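Local coordinates for protein ABC transporter (PDB 4G68) that probably serves as the extracellular solute-binding component of an ABC transporter, capturing xylan-derived sugars for uptake by a thermophilic bacterium, at residues K128-P133 with P358-D363; L346-Y351 with D363-S368. One frame throughout, in Å; residues are numbered along the deposited sequence.

How the interactions relate
Read from the N terminus, the chain first reaches 128-133, in the loop between helix 108-112 and strand 140-141, and comes back to it 225 residues later at 358-363, where interaction 1 closes a very long loop. Interaction 2 closes a short one: 346-351 on helix 332-353 meets 363-368 after only 12 residues. The segments alternate along the chain, so the two contacts cross rather than nest, and they share Asp-363. Their centres lie 11 Å apart, and they touch where Ser-347 OG meets Trp-360 N in a probable hydrogen bond. Together they tie helix 332-353 and the loop at 128-133 to the chain following strand 357-358.

Interaction 1: residues K128-P133 with P358-D363; sequences KDQLLP and PAWKYD
Leu-131 lays its branched end over one face of the Trp-360 indole: CG stands 3.6 Å from the centroid of the five-membered ring and 7° off the ring normal, a CH-pi contact. CD2 lies nearest NE1, whereas CD1 lies over the CE2-CZ2 side. In Leu-131, CG is anti to the carbonyl carbon (chi1 -66°), which sets CG above the five-membered ring. Farther along the ring system, Gln-130 CB packs 3.8 Å from Trp-360 CZ3, and the Gln-130 amide is steeply turned to the ring.

The backbones meet in a single beta bridge between Leu-131 and Trp-360, not an extended ladder. Lys-361 N donates to Gln-130 O (2.9 Å, 174°) and Leu-132 N to Ala-359 O (2.9 Å). Water 1 donates to both Gln-130 O and Lys-361 O, so Gln-130 O receives two donors. Within this solute-binding protein of the PBP clan, the bridge joins two loops beside strand 144-160, where Pro-149 O accepts the Trp-360 NE1 hydrogen.

Lys-361 runs extended past Gln-130 O and brings NZ 2.8 Å from Asp-129 O, approaching nearly along the carbonyl axis. Its ammonium therefore grips a main-chain oxygen, while the Asp-129 carboxylate, with OD1 6.1 Å from Lys-361 NZ, is not in contact. Leu-132 CD1 sits close to two main-chain oxygens, 3.1 Å from Ala-359 O, with Trp-360 O scarcely farther. The same Leu-132 CD1 lies 4.3 Å from CE2 of the Tyr-362 ring.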
loop_
_atom_site.group_PDB
_atom_site.type_symbol
_atom_site.label_atom_id
_atom_site.label_comp_id
_atom_site.label_asym_id
_atom_site.label_seq_id
_atom_site.Cartn_x
_atom_site.Cartn_y
_atom_site.Cartn_z
ATOM N N LYS C 128 18.227 5.911 14.258
ATOM C CA LYS C 128 17.022 6.719 13.994
ATOM C C LYS C 128 17.273 7.880 13.012
ATOM O O LYS C 128 16.429 8.219 12.161
ATOM C CB LYS C 128 16.425 7.238 15.282
ATOM C CG LYS C 128 15.820 6.161 16.160
ATOM C CD LYS C 128 15.254 6.773 17.446
ATOM C CE LYS C 128 14.497 5.729 18.243
ATOM N NZ LYS C 128 13.805 6.241 19.468
ATOM N N ASP C 129 18.454 8.459 13.142
ATOM C CA ASP C 129 18.838 9.670 12.433
ATOM C C ASP C 129 19.049 9.413 10.970
ATOM O O ASP C 129 19.113 10.345 10.176
ATOM C CB ASP C 129 20.102 10.241 13.073
ATOM C CG ASP C 129 19.860 10.636 14.510
ATOM O OD1 ASP C 129 18.691 11.041 14.797
ATOM O OD2 ASP C 129 20.802 10.503 15.355
ATOM N N GLN C 130 19.129 8.144 10.616
ATOM C CA GLN C 130 19.316 7.744 9.232
ATOM C C GLN C 130 17.999 7.560 8.518
ATOM O O GLN C 130 17.984 7.307 7.291
ATOM C CB GLN C 130 20.102 6.433 9.188
ATOM C CG GLN C 130 21.497 6.533 9.812
ATOM C CD GLN C 130 22.275 5.288 9.600
ATOM O OE1 GLN C 130 22.073 4.302 10.279
ATOM N NE2 GLN C 130 23.170 5.305 8.640
ATOM N N LEU C 131 16.900 7.579 9.277
ATOM C CA LEU C 131 15.542 7.579 8.637
ATOM C C LEU C 131 14.880 8.972 8.627
ATOM O O LEU C 131 15.207 9.843 9.441
ATOM C CB LEU C 131 14.584 6.538 9.252
ATOM C CG LEU C 131 14.984 5.077 9.038
ATOM C CD1 LEU C 131 15.880 4.616 10.192
ATOM C CD2 LEU C 131 13.715 4.266 9.082
ATOM N N LEU C 132 13.941 9.181 7.698
ATOM C CA LEU C 132 13.151 10.416 7.669
ATOM C C LEU C 132 12.379 10.559 8.971
ATOM O O LEU C 132 12.171 9.555 9.662
ATOM C CB LEU C 132 12.139 10.404 6.506
ATOM C CG LEU C 132 12.655 10.672 5.104
ATOM C CD1 LEU C 132 13.117 9.422 4.452
ATOM C CD2 LEU C 132 11.524 11.192 4.218
ATOM N N PRO C 133 11.950 11.804 9.306
ATOM C CA PRO C 133 11.301 12.092 10.596
ATOM C C PRO C 133 9.968 11.377 10.680
ATOM O O PRO C 133 9.302 11.214 9.644
ATOM C CB PRO C 133 11.091 13.625 10.568
ATOM C CG PRO C 133 11.978 14.141 9.502
ATOM C CD PRO C 133 12.084 13.030 8.477
ATOM N N PRO C 358 10.725 5.690 -0.064
ATOM C CA PRO C 358 11.765 5.347 0.914
ATOM C C PRO C 358 11.448 5.877 2.303
ATOM O O PRO C 358 10.939 7.026 2.452
ATOM C CB PRO C 358 13.023 6.055 0.355
ATOM C CG PRO C 358 12.510 7.193 -0.502
ATOM C CD PRO C 358 11.258 6.582 -1.137
ATOM N N ALA C 359 11.714 5.067 3.329
ATOM C CA ALA C 359 11.633 5.563 4.715
ATOM C C ALA C 359 12.964 6.059 5.219
ATOM O O ALA C 359 13.012 6.874 6.178
ATOM C CB ALA C 359 11.087 4.521 5.698
ATOM N N TRP C 360 14.038 5.563 4.606
ATOM C CA TRP C 360 15.385 5.955 5.026
ATOM C C TRP C 360 15.798 7.130 4.204
ATOM O O TRP C 360 15.272 7.315 3.096
ATOM C CB TRP C 360 16.374 4.843 4.774
ATOM C CG TRP C 360 16.193 3.689 5.726
ATOM C CD1 TRP C 360 15.061 2.865 5.866
ATOM C CD2 TRP C 360 17.136 3.240 6.756
ATOM N NE1 TRP C 360 15.263 1.923 6.856
ATOM C CE2 TRP C 360 16.476 2.118 7.457
ATOM C CE3 TRP C 360 18.417 3.663 7.191
ATOM C CZ2 TRP C 360 17.109 1.424 8.488
ATOM C CZ3 TRP C 360 19.024 2.953 8.236
ATOM C CH2 TRP C 360 18.391 1.856 8.865
ATOM N N LYS C 361 16.715 7.930 4.727
ATOM C CA LYS C 361 17.188 9.120 3.984
ATOM C C LYS C 361 17.927 8.561 2.785
ATOM O O LYS C 361 18.335 7.404 2.804
ATOM C CB LYS C 361 18.106 10.025 4.836
ATOM C CG LYS C 361 17.430 10.570 6.081
ATOM C CD LYS C 361 18.437 11.142 7.060
ATOM C CE LYS C 361 17.714 12.075 8.024
ATOM N NZ LYS C 361 18.622 12.805 8.960
ATOM N N TYR C 362 18.049 9.365 1.739
ATOM C CA TYR C 362 18.455 8.858 0.457
ATOM C C TYR C 362 19.414 9.832 -0.241
ATOM O O TYR C 362 19.470 9.879 -1.467
ATOM C CB TYR C 362 17.203 8.547 -0.393
ATOM C CG TYR C 362 16.189 9.663 -0.398
ATOM C CD1 TYR C 362 16.311 10.742 -1.293
ATOM C CD2 TYR C 362 15.083 9.627 0.443
ATOM C CE1 TYR C 362 15.373 11.745 -1.326
ATOM C CE2 TYR C 362 14.131 10.644 0.419
ATOM C CZ TYR C 362 14.283 11.700 -0.479
ATOM O OH TYR C 362 13.357 12.734 -0.520
ATOM N N ASP C 363 20.155 10.601 0.569
ATOM C CA ASP C 363 21.254 11.481 0.087
ATOM C C ASP C 363 22.358 10.706 -0.635
ATOM O O ASP C 363 22.959 11.223 -1.584
ATOM C CB ASP C 363 21.886 12.244 1.260
ATOM C CG ASP C 363 20.867 13.024 2.064
ATOM O OD1 ASP C 363 20.316 14.022 1.547
ATOM O OD2 ASP C 363 20.624 12.639 3.228
HETATM O O HOH W 1 19.663 6.614 5.192
#

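Interaction 2: residues L346-Y351 with D363-S368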
loop_
_atom_site.group_PDB
_atom_site.type_symbol
_atom_site.label_atom_id
_atom_site.label_comp_id
_atom_site.label_asym_id
_atom_site.label_seq_id
_atom_site.Cartn_x
_atom_site.Cartn_y
_atom_site.Cartn_z
ATOM N N LEU C 346 16.467 -2.062 1.097
ATOM C CA LEU C 346 15.129 -2.127 0.512
ATOM C C LEU C 346 14.591 -0.730 0.251
ATOM O O LEU C 346 14.005 -0.510 -0.817
ATOM C CB LEU C 346 14.158 -2.899 1.422
ATOM C CG LEU C 346 14.315 -4.445 1.512
ATOM C CD1 LEU C 346 13.239 -5.010 2.436
ATOM C CD2 LEU C 346 14.151 -5.075 0.150
ATOM N N SER C 347 14.795 0.191 1.222
ATOM C CA SER C 347 14.334 1.590 1.087
ATOM C C SER C 347 14.977 2.259 -0.162
ATOM O O SER C 347 14.285 2.914 -0.963
ATOM C CB SER C 347 14.677 2.375 2.352
ATOM O OG SER C 347 14.249 3.761 2.255
ATOM N N ASP C 348 16.308 2.127 -0.311
ATOM C CA ASP C 348 17.008 2.705 -1.491
ATOM C C ASP C 348 16.587 2.006 -2.811
ATOM O O ASP C 348 16.407 2.658 -3.854
ATOM C CB ASP C 348 18.508 2.496 -1.362
ATOM C CG ASP C 348 19.165 3.403 -0.359
ATOM O OD1 ASP C 348 18.479 4.193 0.333
ATOM O OD2 ASP C 348 20.445 3.327 -0.320
ATOM N N MET C 349 16.432 0.682 -2.762
ATOM C CA MET C 349 15.951 -0.079 -3.910
ATOM C C MET C 349 14.580 0.500 -4.329
ATOM O O MET C 349 14.390 0.823 -5.486
ATOM C CB MET C 349 15.788 -1.569 -3.538
ATOM C CG MET C 349 15.196 -2.428 -4.659
ATOM S SD MET C 349 14.595 -4.051 -4.159
ATOM C CE MET C 349 12.981 -3.667 -3.457
ATOM N N ASP C 350 13.659 0.634 -3.363
ATOM C CA ASP C 350 12.250 1.090 -3.586
ATOM C C ASP C 350 12.249 2.419 -4.317
ATOM O O ASP C 350 11.548 2.609 -5.331
ATOM C CB ASP C 350 11.544 1.326 -2.224
ATOM C CG ASP C 350 10.883 0.095 -1.649
ATOM O OD1 ASP C 350 10.822 -0.955 -2.350
ATOM O OD2 ASP C 350 10.409 0.190 -0.457
ATOM N N TYR C 351 13.039 3.345 -3.778
ATOM C CA TYR C 351 13.242 4.676 -4.365
ATOM C C TYR C 351 13.723 4.632 -5.835
ATOM O O TYR C 351 13.170 5.351 -6.699
ATOM C CB TYR C 351 14.231 5.458 -3.503
ATOM C CG TYR C 351 14.373 6.938 -3.844
ATOM C CD1 TYR C 351 13.247 7.714 -4.150
ATOM C CD2 TYR C 351 15.617 7.553 -3.828
ATOM C CE1 TYR C 351 13.359 9.059 -4.458
ATOM C CE2 TYR C 351 15.753 8.913 -4.122
ATOM C CZ TYR C 351 14.622 9.655 -4.430
ATOM O OH TYR C 351 14.751 10.991 -4.720
ATOM N N ASP C 363 20.155 10.601 0.569
ATOM C CA ASP C 363 21.254 11.481 0.087
ATOM C C ASP C 363 22.358 10.706 -0.635
ATOM O O ASP C 363 22.959 11.223 -1.584
ATOM C CB ASP C 363 21.886 12.244 1.260
ATOM C CG ASP C 363 20.867 13.024 2.064
ATOM O OD1 ASP C 363 20.316 14.022 1.547
ATOM O OD2 ASP C 363 20.624 12.639 3.228
ATOM N N ASN C 364 22.619 9.467 -0.195
ATOM C CA ASN C 364 23.567 8.592 -0.897
ATOM C C ASN C 364 23.205 8.215 -2.336
ATOM O O ASN C 364 24.078 7.662 -3.034
ATOM C CB ASN C 364 23.857 7.305 -0.107
ATOM C CG ASN C 364 22.572 6.486 0.226
ATOM O OD1 ASN C 364 22.534 5.296 0.040
ATOM N ND2 ASN C 364 21.578 7.126 0.788
ATOM N N ILE C 365 21.955 8.479 -2.749
ATOM C CA ILE C 365 21.413 8.019 -4.051
ATOM C C ILE C 365 21.495 9.119 -5.114
ATOM O O ILE C 365 21.231 10.265 -4.832
ATOM C CB ILE C 365 19.917 7.539 -3.961
ATOM C CG1 ILE C 365 19.768 6.238 -3.128
ATOM C CG2 ILE C 365 19.322 7.292 -5.353
ATOM C CD1 ILE C 365 20.842 5.181 -3.339
ATOM N N ASP C 366 21.843 8.735 -6.344
ATOM C CA ASP C 366 21.903 9.674 -7.462
ATOM C C ASP C 366 20.516 9.861 -8.053
ATOM O O ASP C 366 19.989 8.970 -8.752
ATOM C CB ASP C 366 22.879 9.136 -8.505
ATOM C CG ASP C 366 23.085 10.068 -9.690
ATOM O OD1 ASP C 366 22.638 11.233 -9.720
ATOM O OD2 ASP C 366 23.736 9.571 -10.636
ATOM N N GLN C 367 19.957 11.025 -7.745
ATOM C CA GLN C 367 18.647 11.477 -8.173
ATOM C C GLN C 367 18.382 11.285 -9.678
ATOM O O GLN C 367 17.250 11.068 -10.065
ATOM C CB GLN C 367 18.454 12.939 -7.727
ATOM C CG GLN C 367 17.139 13.633 -8.101
ATOM C CD GLN C 367 15.978 13.362 -7.129
ATOM O OE1 GLN C 367 14.823 13.287 -7.555
ATOM N NE2 GLN C 367 16.276 13.261 -5.825
ATOM N N SER C 368 19.431 11.320 -10.497
ATOM C CA SER C 368 19.298 11.203 -11.940
ATOM C C SER C 368 18.980 9.745 -12.373
ATOM O O SER C 368 18.628 9.490 -13.535
ATOM C CB SER C 368 20.590 11.687 -12.590
ATOM O OG SER C 368 21.585 10.684 -12.492
#
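Ile-365 supplies the apolar part of this contact, dividing its branches between two residues one helical turn apart. Its CG2 lies 4.0 Å from CD2 of Tyr-351, while CD1 packs against the Asp-348 carboxylate, 3.6 Å from OD2. The first torsion explains the division: CG2 is anti to the backbone N and CG1 anti to the carbonyl carbon (chi1 -68°), which sets CG1 beside Asp-348, with CD1 beyond it. With an alanine here, CG2 and CD1 are gone, and the Tyr-351 ring and the Asp-348 carboxylate would probably each lose an apolar neighbour.

The polar contacts are sparser. Gln-367 NE2 approaches the edge of the Tyr-351 ring near its plane and donates to OH at 2.9 Å, but the N-H...O angle of 120° marks a weak bond. Bending of the Gln-367 chain at chi2 (84°) brings the amide there. Asp-348 OD1 has its partner in a salt bridge to Lys-344, a turn earlier on helix 332-353.

Beyond the two segments, the Tyr-351 ring meets that of Tyr-362, touches Pro-358 of strand 357-358 and packs on Glu-374 and Met-378 of helix 372-382, with Gln-367 resting on Ile-375 of that helix.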